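Side-chain contact in Sec-alkylsulfatase (PDB 4AXH), which hydrolyses secondary alkyl sulfates enantioselectively at a pair of zinc ions, inverting the carbon centre to give (S)-alcohols and sulfate: residues 510-514 with 515-519. Residues are numbered along the deposited sequence; the frame is centred on the assembly and turned at random.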
# COMPACT_ATOMS: atom_id res chain seq x y z
N TYR A 510 -13.11 6.44 -26.41
CA TYR A 510 -14.37 7.01 -26.88
C TYR A 510 -15.53 6.55 -25.98
O TYR A 510 -16.52 7.26 -25.85
CB TYR A 510 -14.67 6.57 -28.33
CG TYR A 510 -13.77 7.13 -29.42
CD1 TYR A 510 -13.09 8.34 -29.24
CD2 TYR A 510 -13.64 6.49 -30.65
CE1 TYR A 510 -12.28 8.87 -30.24
CE2 TYR A 510 -12.80 6.99 -31.64
CZ TYR A 510 -12.12 8.19 -31.44
OH TYR A 510 -11.30 8.71 -32.41
N GLN A 511 -15.38 5.37 -25.36
CA GLN A 511 -16.40 4.72 -24.54
C GLN A 511 -16.40 5.09 -23.06
O GLN A 511 -17.48 5.20 -22.48
CB GLN A 511 -16.33 3.17 -24.70
CG GLN A 511 -17.00 2.63 -25.97
CD GLN A 511 -16.86 1.14 -26.10
OE1 GLN A 511 -16.68 0.40 -25.11
NE2 GLN A 511 -16.95 0.65 -27.34
N THR A 512 -15.21 5.19 -22.43
CA THR A 512 -15.04 5.48 -20.99
C THR A 512 -15.54 6.82 -20.49
O THR A 512 -15.30 7.87 -21.11
CB THR A 512 -13.63 5.19 -20.51
OG1 THR A 512 -13.62 5.27 -19.09
CG2 THR A 512 -12.59 6.16 -21.08
N GLU A 513 -16.21 6.76 -19.32
CA GLU A 513 -16.76 7.87 -18.54
C GLU A 513 -15.64 8.61 -17.81
O GLU A 513 -15.74 9.82 -17.54
CB GLU A 513 -17.76 7.29 -17.53
CG GLU A 513 -18.22 8.25 -16.45
CD GLU A 513 -19.46 7.80 -15.73
OE1 GLU A 513 -19.56 6.59 -15.41
OE2 GLU A 513 -20.34 8.66 -15.48
N ASN A 514 -14.58 7.87 -17.47
CA ASN A 514 -13.41 8.34 -16.75
C ASN A 514 -12.49 9.18 -17.61
O ASN A 514 -12.04 8.73 -18.66
CB ASN A 514 -12.68 7.15 -16.14
CG ASN A 514 -11.66 7.58 -15.13
OD1 ASN A 514 -10.60 8.09 -15.49
ND2 ASN A 514 -11.98 7.42 -13.85
N ALA A 515 -12.21 10.39 -17.14
CA ALA A 515 -11.37 11.35 -17.84
C ALA A 515 -9.92 10.94 -17.86
O ALA A 515 -9.26 11.14 -18.87
CB ALA A 515 -11.51 12.71 -17.21
N LEU A 516 -9.42 10.35 -16.77
CA LEU A 516 -8.04 9.89 -16.65
C LEU A 516 -7.87 8.67 -17.54
O LEU A 516 -6.88 8.58 -18.26
CB LEU A 516 -7.71 9.60 -15.17
CG LEU A 516 -7.18 10.79 -14.32
CD1 LEU A 516 -7.81 12.11 -14.66
CD2 LEU A 516 -7.35 10.54 -12.85
N TRP A 517 -8.87 7.77 -17.59
CA TRP A 517 -8.83 6.58 -18.45
C TRP A 517 -8.83 7.02 -19.90
O TRP A 517 -8.12 6.44 -20.70
CB TRP A 517 -10.00 5.65 -18.16
CG TRP A 517 -9.85 4.80 -16.91
CD1 TRP A 517 -9.37 5.20 -15.69
CD2 TRP A 517 -10.34 3.46 -16.72
NE1 TRP A 517 -9.42 4.16 -14.80
CE2 TRP A 517 -10.03 3.08 -15.39
CE3 TRP A 517 -10.95 2.51 -17.57
CZ2 TRP A 517 -10.28 1.78 -14.91
CZ3 TRP A 517 -11.22 1.26 -17.08
CH2 TRP A 517 -10.88 0.90 -15.77
N ARG A 518 -9.59 8.08 -20.22
CA ARG A 518 -9.64 8.63 -21.58
C ARG A 518 -8.28 9.23 -21.97
O ARG A 518 -7.82 8.97 -23.08
CB ARG A 518 -10.79 9.63 -21.80
CG ARG A 518 -10.92 9.99 -23.27
CD ARG A 518 -11.75 11.22 -23.54
NE ARG A 518 -11.73 11.59 -24.96
CZ ARG A 518 -12.63 11.18 -25.85
NH1 ARG A 518 -13.59 10.32 -25.50
NH2 ARG A 518 -12.57 11.60 -27.11
N ASN A 519 -7.63 9.99 -21.06
CA ASN A 519 -6.30 10.56 -21.29
C ASN A 519 -5.26 9.44 -21.49
O ASN A 519 -4.41 9.56 -22.36
CB ASN A 519 -5.89 11.46 -20.14
CG ASN A 519 -6.64 12.77 -20.00
OD1 ASN A 519 -7.11 13.36 -20.98
ND2 ASN A 519 -6.70 13.31 -18.78
O HOH W 1 -15.30 9.19 -23.35
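Asn514 caps the start of helix 515-529 with its side-chain oxygen. Asn514 OD1 accepts from Trp517 N at 2.7 Å, the donor tilted 24° from the carbonyl plane. A second, weak bond reaches OD1 from Leu516 N. With CG anti to the backbone N (chi1 -167°), the amide folds over the first turn, where these N-H groups have no earlier helical carbonyl to meet. The Asn514 backbone then begins the regular pattern, its O accepting from Arg518 N at 3.0 Å.

The Asn514 amide crosses the Trp517 side chain at about a right angle, the two planes 48° apart. Asn514 CB and CG lie against the CB and CD1 side of Trp517, with Asn514 CG 3.3 Å from Trp517 CD1. Thr512 braces the turn: its OG1 accepts from Asn514 N at 3.2 Å, while its CG2 packs against the backbone of Arg518, 3.7 Å from N.

Arg518 stretches back toward the end of helix 495-511. Arg518 NH2 lies at the edge of the Tyr510 ring, 3.9 Å from Tyr510 CD1. Arg518 NH1 donates to a water at 3.0 Å, which in turn bonds Thr512 O. Ala243 O and Thr100 O also bind this guanidinium group. Leu516 touches Tyr417, a sulfate-binding residue, and Trp517 packs on Asp443 of the second subunit.

This is an ST turn that ends on an Asn N-cap, joining two consecutive helices of the alkylsulfatase dimerisation region.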